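PDB 3RBT: glutathione transferase o1 from Bombyx mori, which belongs to the omega class of glutathione transferases and probably transfers glutathione to substrates or uses it to reduce dehydroascorbate. Local coordinates for residues T164-G168 against W210-M214; H106-S110 against P172-Y177; E184-L188 against Y230-Y234; N35-V41 against K74-L78. All blocks are in the same frame, centred on the assembly; numbering follows the deposited sequence.

Contact 1 (T164-G168 against W210-M214)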
loop_
_atom_site.group_PDB
_atom_site.type_symbol
_atom_site.label_atom_id
_atom_site.label_comp_id
_atom_site.label_asym_id
_atom_site.label_seq_id
_atom_site.Cartn_x
_atom_site.Cartn_y
_atom_site.Cartn_z
ATOM N N THR A 164 19.417 -7.755 -15.099
ATOM C CA THR A 164 18.635 -8.821 -15.707
ATOM C C THR A 164 17.750 -8.248 -16.811
ATOM O O THR A 164 17.530 -7.036 -16.867
ATOM C CB THR A 164 17.747 -9.544 -14.665
ATOM O OG1 THR A 164 16.994 -8.576 -13.919
ATOM C CG2 THR A 164 18.592 -10.373 -13.699
ATOM N N ASN A 165 17.242 -9.124 -17.680
ATOM C CA ASN A 165 16.306 -8.722 -18.731
ATOM C C ASN A 165 15.015 -8.097 -18.194
ATOM O O ASN A 165 14.438 -7.211 -18.822
ATOM C CB ASN A 165 16.001 -9.896 -19.666
ATOM C CG ASN A 165 17.227 -10.335 -20.459
ATOM O OD1 ASN A 165 18.197 -9.584 -20.586
ATOM N ND2 ASN A 165 17.189 -11.554 -20.991
ATOM N N TYR A 166 14.571 -8.560 -17.028
ATOM C CA TYR A 166 13.371 -8.031 -16.399
ATOM C C TYR A 166 13.635 -7.708 -14.943
ATOM O O TYR A 166 14.622 -8.166 -14.372
ATOM C CB TYR A 166 12.229 -9.041 -16.475
ATOM C CG TYR A 166 11.970 -9.640 -17.838
ATOM C CD1 TYR A 166 11.007 -9.092 -18.689
ATOM C CD2 TYR A 166 12.656 -10.782 -18.261
ATOM C CE1 TYR A 166 10.756 -9.646 -19.942
ATOM C CE2 TYR A 166 12.410 -11.344 -19.513
ATOM C CZ TYR A 166 11.460 -10.771 -20.344
ATOM O OH TYR A 166 11.200 -11.332 -21.573
ATOM N N PHE A 167 12.721 -6.958 -14.329
ATOM C CA PHE A 167 12.791 -6.683 -12.897
ATOM C C PHE A 167 12.702 -7.977 -12.083
ATOM O O PHE A 167 13.328 -8.095 -11.027
ATOM C CB PHE A 167 11.720 -5.658 -12.489
ATOM C CG PHE A 167 11.992 -4.278 -13.020
ATOM C CD1 PHE A 167 11.442 -3.860 -14.227
ATOM C CD2 PHE A 167 12.841 -3.412 -12.333
ATOM C CE1 PHE A 167 11.719 -2.584 -14.733
ATOM C CE2 PHE A 167 13.132 -2.143 -12.829
ATOM C CZ PHE A 167 12.566 -1.727 -14.034
ATOM N N GLY A 168 11.957 -8.952 -12.604
ATOM C CA GLY A 168 11.830 -10.269 -11.976
ATOM C C GLY A 168 12.991 -11.230 -12.194
ATOM O O GLY A 168 13.012 -12.319 -11.627
ATOM N N TRP A 210 13.707 -3.279 -22.259
ATOM C CA TRP A 210 12.754 -4.058 -21.469
ATOM C C TRP A 210 11.333 -3.936 -22.039
ATOM O O TRP A 210 10.644 -4.944 -22.224
ATOM C CB TRP A 210 12.835 -3.621 -19.996
ATOM C CG TRP A 210 11.709 -4.101 -19.111
ATOM C CD1 TRP A 210 11.619 -5.309 -18.477
ATOM C CD2 TRP A 210 10.531 -3.373 -18.755
ATOM N NE1 TRP A 210 10.452 -5.382 -17.758
ATOM C CE2 TRP A 210 9.765 -4.207 -17.907
ATOM C CE3 TRP A 210 10.044 -2.100 -19.071
ATOM C CZ2 TRP A 210 8.538 -3.810 -17.371
ATOM C CZ3 TRP A 210 8.831 -1.702 -18.542
ATOM C CH2 TRP A 210 8.086 -2.556 -17.700
ATOM N N GLY A 211 10.917 -2.703 -22.333
ATOM C CA GLY A 211 9.666 -2.438 -23.045
ATOM C C GLY A 211 9.473 -3.293 -24.289
ATOM O O GLY A 211 8.397 -3.866 -24.499
ATOM N N ASP A 212 10.519 -3.389 -25.106
ATOM C CA ASP A 212 10.480 -4.197 -26.326
ATOM C C ASP A 212 10.281 -5.671 -26.007
ATOM O O ASP A 212 9.471 -6.347 -26.640
ATOM C CB ASP A 212 11.767 -4.010 -27.144
ATOM C CG ASP A 212 11.865 -2.636 -27.764
ATOM O OD1 ASP A 212 10.808 -1.994 -27.956
ATOM O OD2 ASP A 212 12.994 -2.199 -28.062
ATOM N N GLN A 213 11.025 -6.158 -25.018
ATOM C CA GLN A 213 10.914 -7.545 -24.587
ATOM C C GLN A 213 9.548 -7.856 -23.975
ATOM O O GLN A 213 8.976 -8.905 -24.248
ATOM C CB GLN A 213 12.047 -7.898 -23.614
ATOM C CG GLN A 213 13.412 -8.047 -24.294
ATOM C CD GLN A 213 13.471 -9.245 -25.221
ATOM O OE1 GLN A 213 13.119 -10.365 -24.834
ATOM N NE2 GLN A 213 13.920 -9.020 -26.452
ATOM N N MET A 214 9.024 -6.937 -23.161
ATOM C CA MET A 214 7.693 -7.105 -22.578
ATOM C C MET A 214 6.634 -7.205 -23.670
ATOM O O MET A 214 5.701 -7.983 -23.546
ATOM C CB MET A 214 7.347 -5.952 -21.633
ATOM C CG MET A 214 8.055 -5.981 -20.286
ATOM S SD MET A 214 7.612 -7.361 -19.204
ATOM C CE MET A 214 5.917 -6.946 -18.767
HETATM O O HOH W 1 13.510 -12.188 -22.733
#

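Contact 2 (H106-S110 against P172-Y177)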
loop_
_atom_site.group_PDB
_atom_site.type_symbol
_atom_site.label_atom_id
_atom_site.label_comp_id
_atom_site.label_asym_id
_atom_site.label_seq_id
_atom_site.Cartn_x
_atom_site.Cartn_y
_atom_site.Cartn_z
ATOM N N HIS A 106 3.362 -20.902 -10.454
ATOM C CA HIS A 106 3.724 -19.696 -11.215
ATOM C C HIS A 106 3.827 -18.438 -10.340
ATOM O O HIS A 106 3.208 -17.412 -10.635
ATOM C CB HIS A 106 2.737 -19.469 -12.363
ATOM C CG HIS A 106 2.315 -20.731 -13.049
ATOM N ND1 HIS A 106 3.191 -21.509 -13.775
ATOM C CD2 HIS A 106 1.115 -21.357 -13.109
ATOM C CE1 HIS A 106 2.548 -22.557 -14.259
ATOM N NE2 HIS A 106 1.286 -22.484 -13.874
ATOM N N THR A 107 4.618 -18.535 -9.276
ATOM C CA THR A 107 4.788 -17.442 -8.316
ATOM C C THR A 107 5.467 -16.232 -8.975
ATOM O O THR A 107 6.341 -16.386 -9.840
ATOM C CB THR A 107 5.540 -17.925 -7.037
ATOM O OG1 THR A 107 5.836 -16.803 -6.193
ATOM C CG2 THR A 107 6.831 -18.597 -7.395
ATOM N N LEU A 108 5.033 -15.039 -8.585
ATOM C CA LEU A 108 5.445 -13.815 -9.261
ATOM C C LEU A 108 6.358 -12.959 -8.402
ATOM O O LEU A 108 7.308 -12.373 -8.920
ATOM C CB LEU A 108 4.231 -13.001 -9.754
ATOM C CG LEU A 108 3.457 -13.635 -10.923
ATOM C CD1 LEU A 108 2.118 -12.949 -11.126
ATOM C CD2 LEU A 108 4.280 -13.645 -12.226
ATOM N N HIS A 109 6.049 -12.868 -7.107
ATOM C CA HIS A 109 6.911 -12.168 -6.157
ATOM C C HIS A 109 8.208 -12.941 -5.954
ATOM O O HIS A 109 8.255 -14.173 -6.104
ATOM C CB HIS A 109 6.220 -11.960 -4.799
ATOM C CG HIS A 109 5.339 -10.750 -4.742
ATOM N ND1 HIS A 109 5.836 -9.464 -4.783
ATOM C CD2 HIS A 109 3.993 -10.627 -4.650
ATOM C CE1 HIS A 109 4.836 -8.604 -4.710
ATOM N NE2 HIS A 109 3.707 -9.284 -4.629
ATOM N N SER A 110 9.268 -12.210 -5.642
ATOM C CA SER A 110 10.529 -12.823 -5.250
ATOM C C SER A 110 10.327 -13.680 -4.007
ATOM O O SER A 110 9.530 -13.339 -3.130
ATOM C CB SER A 110 11.550 -11.733 -4.940
ATOM O OG SER A 110 12.709 -12.271 -4.349
ATOM N N PRO A 172 9.716 -12.305 -16.536
ATOM C CA PRO A 172 8.962 -11.246 -15.849
ATOM C C PRO A 172 8.376 -11.711 -14.512
ATOM O O PRO A 172 7.907 -12.845 -14.398
ATOM C CB PRO A 172 7.847 -10.880 -16.836
ATOM C CG PRO A 172 8.203 -11.508 -18.132
ATOM C CD PRO A 172 9.174 -12.617 -17.876
ATOM N N GLY A 173 8.434 -10.843 -13.507
ATOM C CA GLY A 173 7.868 -11.126 -12.188
ATOM C C GLY A 173 6.780 -10.134 -11.856
ATOM O O GLY A 173 6.331 -9.393 -12.727
ATOM N N MET A 174 6.353 -10.116 -10.595
ATOM C CA MET A 174 5.279 -9.227 -10.156
ATOM C C MET A 174 5.499 -7.745 -10.509
ATOM O O MET A 174 4.584 -7.082 -10.995
ATOM C CB MET A 174 5.043 -9.365 -8.645
ATOM C CG MET A 174 3.851 -8.550 -8.139
ATOM S SD MET A 174 2.291 -9.132 -8.856
ATOM C CE MET A 174 1.846 -10.438 -7.702
ATOM N N LEU A 175 6.693 -7.220 -10.249
ATOM C CA LEU A 175 6.963 -5.807 -10.552
ATOM C C LEU A 175 6.766 -5.489 -12.053
ATOM O O LEU A 175 6.080 -4.524 -12.401
ATOM C CB LEU A 175 8.354 -5.384 -10.058
ATOM C CG LEU A 175 8.756 -3.913 -10.252
ATOM C CD1 LEU A 175 7.775 -2.942 -9.539
ATOM C CD2 LEU A 175 10.189 -3.670 -9.794
ATOM N N ASP A 176 7.335 -6.316 -12.928
ATOM C CA ASP A 176 7.131 -6.164 -14.371
ATOM C C ASP A 176 5.662 -5.994 -14.781
ATOM O O ASP A 176 5.325 -5.051 -15.489
ATOM C CB ASP A 176 7.757 -7.340 -15.117
ATOM C CG ASP A 176 9.234 -7.452 -14.854
ATOM O OD1 ASP A 176 10.021 -6.713 -15.493
ATOM O OD2 ASP A 176 9.607 -8.273 -13.990
ATOM N N TYR A 177 4.795 -6.896 -14.330
ATOM C CA TYR A 177 3.384 -6.840 -14.706
ATOM C C TYR A 177 2.612 -5.710 -14.005
ATOM O O TYR A 177 1.690 -5.145 -14.594
ATOM C CB TYR A 177 2.690 -8.184 -14.467
ATOM C CG TYR A 177 3.162 -9.309 -15.379
ATOM C CD1 TYR A 177 3.701 -10.481 -14.852
ATOM C CD2 TYR A 177 3.050 -9.203 -16.764
ATOM C CE1 TYR A 177 4.120 -11.515 -15.684
ATOM C CE2 TYR A 177 3.464 -10.232 -17.597
ATOM C CZ TYR A 177 4.004 -11.378 -17.054
ATOM O OH TYR A 177 4.418 -12.393 -17.891
#

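Contact 3 (E184-L188 against Y230-Y234)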
loop_
_atom_site.group_PDB
_atom_site.type_symbol
_atom_site.label_atom_id
_atom_site.label_comp_id
_atom_site.label_asym_id
_atom_site.label_seq_id
_atom_site.Cartn_x
_atom_site.Cartn_y
_atom_site.Cartn_z
ATOM N N GLU A 184 2.761 0.512 -21.370
ATOM C CA GLU A 184 2.170 0.214 -22.677
ATOM C C GLU A 184 1.380 1.411 -23.226
ATOM O O GLU A 184 1.408 1.683 -24.431
ATOM C CB GLU A 184 1.257 -0.996 -22.572
ATOM C CG GLU A 184 0.930 -1.642 -23.893
ATOM C CD GLU A 184 0.007 -2.818 -23.703
ATOM O OE1 GLU A 184 -1.228 -2.604 -23.679
ATOM O OE2 GLU A 184 0.520 -3.953 -23.562
ATOM N N ARG A 185 0.674 2.102 -22.327
ATOM C CA ARG A 185 -0.089 3.301 -22.669
ATOM C C ARG A 185 0.794 4.462 -23.118
ATOM O O ARG A 185 0.401 5.221 -23.997
ATOM C CB ARG A 185 -0.991 3.728 -21.510
ATOM C CG ARG A 185 -2.239 2.870 -21.407
ATOM C CD ARG A 185 -2.910 2.945 -20.039
ATOM N NE ARG A 185 -4.150 2.169 -20.059
ATOM C CZ ARG A 185 -4.208 0.838 -19.997
ATOM N NH1 ARG A 185 -3.096 0.118 -19.907
ATOM N NH2 ARG A 185 -5.384 0.219 -20.036
ATOM N N LEU A 186 1.990 4.574 -22.542
ATOM C CA LEU A 186 2.915 5.663 -22.889
ATOM C C LEU A 186 3.271 5.720 -24.369
ATOM O O LEU A 186 3.467 6.807 -24.912
ATOM C CB LEU A 186 4.190 5.610 -22.046
ATOM C CG LEU A 186 4.006 5.847 -20.546
ATOM C CD1 LEU A 186 5.342 5.759 -19.815
ATOM C CD2 LEU A 186 3.313 7.182 -20.266
ATOM N N TYR A 187 3.349 4.553 -25.015
ATOM C CA TYR A 187 3.646 4.477 -26.450
ATOM C C TYR A 187 2.676 5.305 -27.314
ATOM O O TYR A 187 3.022 5.690 -28.426
ATOM C CB TYR A 187 3.680 3.017 -26.940
ATOM C CG TYR A 187 4.808 2.164 -26.368
ATOM C CD1 TYR A 187 6.120 2.288 -26.831
ATOM C CD2 TYR A 187 4.553 1.213 -25.387
ATOM C CE1 TYR A 187 7.150 1.494 -26.312
ATOM C CE2 TYR A 187 5.566 0.417 -24.865
ATOM C CZ TYR A 187 6.859 0.565 -25.325
ATOM O OH TYR A 187 7.848 -0.230 -24.800
ATOM N N LEU A 188 1.472 5.585 -26.805
ATOM C CA LEU A 188 0.518 6.429 -27.532
ATOM C C LEU A 188 1.121 7.810 -27.829
ATOM O O LEU A 188 0.749 8.455 -28.807
ATOM C CB LEU A 188 -0.819 6.562 -26.781
ATOM C CG LEU A 188 -0.948 7.413 -25.503
ATOM C CD1 LEU A 188 -1.100 8.895 -25.804
ATOM C CD2 LEU A 188 -2.120 6.953 -24.648
ATOM N N TYR A 230 -4.788 3.150 -28.159
ATOM C CA TYR A 230 -4.783 3.934 -26.920
ATOM C C TYR A 230 -5.040 5.412 -27.197
ATOM O O TYR A 230 -5.794 6.059 -26.456
ATOM C CB TYR A 230 -3.471 3.768 -26.160
ATOM C CG TYR A 230 -3.378 2.493 -25.343
ATOM C CD1 TYR A 230 -4.450 2.056 -24.559
ATOM C CD2 TYR A 230 -2.206 1.741 -25.332
ATOM C CE1 TYR A 230 -4.354 0.885 -23.802
ATOM C CE2 TYR A 230 -2.098 0.577 -24.577
ATOM C CZ TYR A 230 -3.171 0.157 -23.819
ATOM O OH TYR A 230 -3.060 -0.996 -23.076
ATOM N N PHE A 231 -4.426 5.922 -28.269
ATOM C CA PHE A 231 -4.510 7.339 -28.644
ATOM C C PHE A 231 -5.937 7.743 -29.008
ATOM O O PHE A 231 -6.448 8.743 -28.510
ATOM C CB PHE A 231 -3.532 7.653 -29.784
ATOM C CG PHE A 231 -3.618 9.069 -30.310
ATOM C CD1 PHE A 231 -3.193 10.151 -29.537
ATOM C CD2 PHE A 231 -4.091 9.317 -31.601
ATOM C CE1 PHE A 231 -3.257 11.464 -30.036
ATOM C CE2 PHE A 231 -4.155 10.625 -32.104
ATOM C CZ PHE A 231 -3.735 11.697 -31.318
ATOM N N ASP A 232 -6.575 6.951 -29.867
ATOM C CA ASP A 232 -7.967 7.184 -30.222
ATOM C C ASP A 232 -8.903 7.042 -29.020
ATOM O O ASP A 232 -9.861 7.806 -28.891
ATOM C CB ASP A 232 -8.381 6.279 -31.388
ATOM C CG ASP A 232 -7.808 6.755 -32.710
ATOM O OD1 ASP A 232 -7.657 7.983 -32.865
ATOM O OD2 ASP A 232 -7.506 5.917 -33.586
ATOM N N TYR A 233 -8.611 6.086 -28.134
ATOM C CA TYR A 233 -9.383 5.945 -26.900
ATOM C C TYR A 233 -9.242 7.138 -25.956
ATOM O O TYR A 233 -10.245 7.703 -25.512
ATOM C CB TYR A 233 -9.034 4.669 -26.118
ATOM C CG TYR A 233 -9.745 4.672 -24.777
ATOM C CD1 TYR A 233 -9.092 5.085 -23.611
ATOM C CD2 TYR A 233 -11.094 4.325 -24.687
ATOM C CE1 TYR A 233 -9.758 5.126 -22.382
ATOM C CE2 TYR A 233 -11.767 4.356 -23.465
ATOM C CZ TYR A 233 -11.093 4.760 -22.323
ATOM O OH TYR A 233 -11.761 4.792 -21.129
ATOM N N TYR A 234 -8.005 7.498 -25.623
ATOM C CA TYR A 234 -7.782 8.550 -24.636
ATOM C C TYR A 234 -8.173 9.953 -25.110
ATOM O O TYR A 234 -8.620 10.764 -24.300
ATOM C CB TYR A 234 -6.365 8.485 -24.041
ATOM C CG TYR A 234 -6.251 7.387 -22.990
ATOM C CD1 TYR A 234 -5.504 6.237 -23.224
ATOM C CD2 TYR A 234 -6.925 7.497 -21.773
ATOM C CE1 TYR A 234 -5.420 5.223 -22.259
ATOM C CE2 TYR A 234 -6.855 6.497 -20.807
ATOM C CZ TYR A 234 -6.107 5.363 -21.054
ATOM O OH TYR A 234 -6.049 4.388 -20.096
#

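Contact 4 (N35-V41 against K74-L78)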
loop_
_atom_site.group_PDB
_atom_site.type_symbol
_atom_site.label_atom_id
_atom_site.label_comp_id
_atom_site.label_asym_id
_atom_site.label_seq_id
_atom_site.Cartn_x
_atom_site.Cartn_y
_atom_site.Cartn_z
ATOM N N ASN A 35 -9.222 0.318 -18.474
ATOM C CA ASN A 35 -8.725 0.720 -17.144
ATOM C C ASN A 35 -7.433 -0.030 -16.824
ATOM O O ASN A 35 -7.423 -1.262 -16.811
ATOM C CB ASN A 35 -9.763 0.488 -16.042
ATOM C CG ASN A 35 -9.245 0.867 -14.658
ATOM O OD1 ASN A 35 -8.794 0.004 -13.895
ATOM N ND2 ASN A 35 -9.300 2.158 -14.331
ATOM N N PRO A 36 -6.344 0.713 -16.585
ATOM C CA PRO A 36 -5.013 0.137 -16.333
ATOM C C PRO A 36 -4.900 -0.676 -15.028
ATOM O O PRO A 36 -4.091 -1.595 -14.963
ATOM C CB PRO A 36 -4.103 1.371 -16.272
ATOM C CG PRO A 36 -5.018 2.500 -15.821
ATOM C CD PRO A 36 -6.331 2.190 -16.513
ATOM N N TYR A 37 -5.685 -0.336 -14.004
ATOM C CA TYR A 37 -5.715 -1.115 -12.754
ATOM C C TYR A 37 -6.320 -2.500 -12.976
ATOM O O TYR A 37 -5.854 -3.496 -12.397
ATOM C CB TYR A 37 -6.458 -0.360 -11.653
ATOM C CG TYR A 37 -5.733 0.896 -11.188
ATOM C CD1 TYR A 37 -4.649 0.817 -10.307
ATOM C CD2 TYR A 37 -6.115 2.158 -11.663
ATOM C CE1 TYR A 37 -3.968 1.978 -9.886
ATOM C CE2 TYR A 37 -5.451 3.321 -11.244
ATOM C CZ TYR A 37 -4.381 3.220 -10.361
ATOM O OH TYR A 37 -3.732 4.361 -9.968
ATOM N N GLY A 38 -7.336 -2.568 -13.843
ATOM C CA GLY A 38 -7.873 -3.844 -14.302
ATOM C C GLY A 38 -6.900 -4.588 -15.203
ATOM O O GLY A 38 -6.785 -5.803 -15.116
ATOM N N HIS A 39 -6.209 -3.855 -16.074
ATOM C CA HIS A 39 -5.174 -4.414 -16.965
ATOM C C HIS A 39 -4.116 -5.166 -16.139
ATOM O O HIS A 39 -3.752 -6.303 -16.460
ATOM C CB HIS A 39 -4.531 -3.288 -17.781
ATOM C CG HIS A 39 -3.671 -3.751 -18.923
ATOM N ND1 HIS A 39 -3.180 -2.880 -19.874
ATOM C CD2 HIS A 39 -3.227 -4.983 -19.276
ATOM C CE1 HIS A 39 -2.451 -3.553 -20.749
ATOM N NE2 HIS A 39 -2.469 -4.831 -20.411
ATOM N N ARG A 40 -3.654 -4.522 -15.070
ATOM C CA ARG A 40 -2.816 -5.129 -14.036
ATOM C C ARG A 40 -3.283 -6.493 -13.559
ATOM O O ARG A 40 -2.511 -7.453 -13.537
ATOM C CB ARG A 40 -2.804 -4.228 -12.805
ATOM C CG ARG A 40 -1.598 -3.401 -12.635
ATOM C CD ARG A 40 -1.610 -2.781 -11.240
ATOM N NE ARG A 40 -0.428 -1.947 -11.076
ATOM C CZ ARG A 40 -0.245 -1.057 -10.115
ATOM N NH1 ARG A 40 -1.174 -0.857 -9.191
ATOM N NH2 ARG A 40 0.887 -0.368 -10.092
ATOM N N VAL A 41 -4.540 -6.553 -13.125
ATOM C CA VAL A 41 -5.112 -7.781 -12.610
ATOM C C VAL A 41 -5.280 -8.818 -13.729
ATOM O O VAL A 41 -5.061 -10.006 -13.503
ATOM C CB VAL A 41 -6.447 -7.528 -11.863
ATOM C CG1 VAL A 41 -7.014 -8.840 -11.320
ATOM C CG2 VAL A 41 -6.232 -6.527 -10.713
ATOM N N LYS A 74 -14.896 1.391 -6.301
ATOM C CA LYS A 74 -13.504 1.072 -6.562
ATOM C C LYS A 74 -13.409 0.086 -7.711
ATOM O O LYS A 74 -14.305 -0.748 -7.902
ATOM C CB LYS A 74 -12.828 0.514 -5.311
ATOM C CG LYS A 74 -13.115 1.329 -4.054
ATOM C CD LYS A 74 -12.107 1.077 -2.957
ATOM C CE LYS A 74 -11.032 2.158 -2.967
ATOM N NZ LYS A 74 -10.182 2.074 -1.752
ATOM N N ILE A 75 -12.341 0.215 -8.497
ATOM C CA ILE A 75 -12.116 -0.659 -9.654
ATOM C C ILE A 75 -10.646 -1.046 -9.762
ATOM O O ILE A 75 -9.774 -0.266 -9.369
ATOM C CB ILE A 75 -12.606 -0.039 -11.005
ATOM C CG1 ILE A 75 -11.869 1.273 -11.317
ATOM C CG2 ILE A 75 -14.150 0.116 -11.028
ATOM C CD1 ILE A 75 -12.141 1.797 -12.717
ATOM N N PRO A 76 -10.366 -2.259 -10.268
ATOM C CA PRO A 76 -11.353 -3.286 -10.627
ATOM C C PRO A 76 -11.834 -4.005 -9.376
ATOM O O PRO A 76 -11.396 -3.677 -8.273
ATOM C CB PRO A 76 -10.536 -4.247 -11.489
ATOM C CG PRO A 76 -9.180 -4.192 -10.864
ATOM C CD PRO A 76 -8.992 -2.723 -10.535
ATOM N N VAL A 77 -12.732 -4.970 -9.546
ATOM C CA VAL A 77 -13.142 -5.835 -8.449
ATOM C C VAL A 77 -12.912 -7.286 -8.856
ATOM O O VAL A 77 -13.326 -7.710 -9.940
ATOM C CB VAL A 77 -14.634 -5.672 -8.093
ATOM C CG1 VAL A 77 -15.021 -6.643 -6.969
ATOM C CG2 VAL A 77 -14.954 -4.236 -7.695
ATOM N N LEU A 78 -12.239 -8.041 -7.997
ATOM C CA LEU A 78 -12.116 -9.465 -8.214
ATOM C C LEU A 78 -13.063 -10.167 -7.254
ATOM O O LEU A 78 -12.940 -10.025 -6.023
ATOM C CB LEU A 78 -10.664 -9.939 -8.017
ATOM C CG LEU A 78 -10.376 -11.432 -8.239
ATOM C CD1 LEU A 78 -10.375 -11.816 -9.724
ATOM C CD2 LEU A 78 -9.057 -11.846 -7.589
#

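Contact 1 (T164-G168 against W210-M214)
Trp210 is the bump of this contact, and Asn165, Tyr166 and Phe167 line the hollow that takes it. The indole has its CG anti to the backbone N (chi1 167°), which carries the ring from helix 205-216 to the loop. Phe167 turns its edge to one indole face, with the planes 81° apart. Its CD1 comes 4.0 Å from Trp210 NE1. The opposite face is covered by CG of Met214, one turn further along the same helix. A third partner meets the indole at its edge: Asn165 O lies in the ring plane, 3.4 Å from Trp210 CD1. Tyr166 packs rim to rim with the indole, CD1 of Tyr166 being 3.8 Å from CD1 of Trp210. The bent chain of Met214 sets its SD beside the edge of the same tyrosine, 3.8 Å from Tyr166 CD1, as a Met-aromatic contact. At the outer end a water joins Tyr166 OH (2.7 Å) to Gln213 OE1 (2.8 Å), donating to the glutamine. The indole NE1 bonds to Asp176 of helix 174-186. Tyr166, Phe167 and Trp210 thus form an aromatic cluster that ties a loop to a helix in the all-helical C-terminal domain of the transferase fold.

Contact 2 (H106-S110 against P172-Y177)
Met174 lies over one face of the His109 imidazole. Its CG makes a CH-pi contact, 3.8 Å from the centroid of the His109 ring and near the ring normal. The chain then bends at chi2 and chi3, which brings Met174 CE within 3.7 Å of His109 CD2. Met174 reaches the ring because its CG is anti to the backbone N (chi1 -175°). The far end of the imidazole is held by a bond from NE2 to Asp97 of helix 92-102. With an alanine in place of His109, Met174 CG would probably lose the ring face it lies on, and Asp97 its imidazole partner. Next to this pair, Met174 N donates to Leu108 O (3.0 Å, 162°), coming from above the carbonyl plane. Met174 is the first residue of helix 174-186, and Gly173 is its N-cap. Asp176, three residues on, accepts from Gly173 N at OD2 (2.9 Å). This is the aspartate half of a capping box, a motif well known at this helix in glutathione transferases. Leu108 CB meets Met174 CB at 3.9 Å. The Leu108 side chain crosses Tyr177 at about a right angle, its CD2 at the ring edge, 4.1 Å from Tyr177 CE1. Beyond them, Leu108 and Tyr177 both touch Ala47 of helix 36-47.

Contact 3 (E184-L188 against Y230-Y234)
Tyr230 OH donates to Glu184 OE1 over 2.5 Å, a short bond between buried groups. The hydroxyl comes to the anti side of the carboxylate, 17° out of its plane. Glu184 OE2 takes a second bond from Trp180 NE1, so both carboxylate oxygens are held. The next residue reaches the other tyrosine: Arg185 NE donates to Tyr234 OH (2.9 Å, 151°), with the hydroxyl almost exactly in the guanidinium plane. The remaining nitrogens of Arg185 bond outside this pair of segments, NH1 to His39 and Pro181 O and NH2 to Met34 O. This fixes the guanidinium at every nitrogen. The nearby positive charge is likely to stabilise Glu184 as a carboxylate.

Tyr230 and Tyr234 stand one turn apart on helix 227-237 and face the end of helix 174-186, a long helix of the all-helical C-terminal domain. Arg185 lies over the face of Tyr230 and meets Tyr234 at the hydroxyl end of its ring. Its CG sits over the centre of the Tyr230 ring, 3.7 Å from the centroid, as a CH-pi contact. Its guanidinium continues over the hydroxyl end of the same ring. A methionine in place of Arg185 would probably leave Tyr234 OH and Met34 O without this donor.

Further out the contact is apolar. Leu188 places its CG between the backbone N and carbonyl carbon (chi1 73°), and CD2 then touches both tyrosines. It lies 3.8 Å from Tyr230 CB and 3.7 Å from Tyr234 CD1. Leu188 CB meets Phe231 CB at 4.2 Å. Phe137 of helix 113-138 covers Arg185, Leu188 and Tyr234.

Contact 4 (N35-V41 against K74-L78)
Pro76 packs against Tyr37, Gly38 and Val41 in a buried apolar contact between the start of helix 36-47 and the loop leading into strand 77-80. The setting is the thioredoxin-like N-terminal domain, and Pro76 follows a cis peptide bond, the cis-proline typical of that fold. In this fold the proline faces the start of the first helix, where omega-class relatives usually carry their catalytic cysteine. Asn35 appears to take that place here. It is also the N-cap: its OD1 accepts from Gly38 N (3.0 Å, 151°), with the donor tilted 19° from the carbonyl plane. Its ND2 bonds to Gly243 O and Ser241 O of the C-terminal tail, so with the capping bond at OD1 both ends of the amide are held. Ile75 CD1 presses on this amide, 3.3 Å from Asn35 ND2. It gets there because Ile75 CG1 lies between the backbone N and the carbonyl carbon, with the chain extended beyond. The proline ring itself lies along the first turns of the helix. Pro76 CD meets Tyr37 CB at 3.6 Å. Gly38 has no side chain, and Pro76 CG comes within 3.7 Å of its CA. One turn beyond Tyr37, Val41 CG2 touches Pro76 CG at 3.8 Å.

In the fold
Contact 4 comes first along the chain and is complete before the other three open. It lies in the N-terminal domain. Contacts 1 and 3 lie in the helical C-terminal domain, and contact 2 joins the start of helix 174-186 to the loop between helices 92-102 and 113-138. Contacts 2 and 3 share helix 174-186, contact 2 at its start and contact 3 at its end, with centres about 24 Å apart on opposite sides of the chain's centre. Contact 1 interlocks with both in sequence and touches contact 2 through Asp176, with centres about 12 Å apart. Contacts 3 and 4, about 17 Å apart between centres, meet where Arg185 bonds to His39. Helix 174-186 therefore links the helical bundle to the thioredoxin-like N-terminal domain.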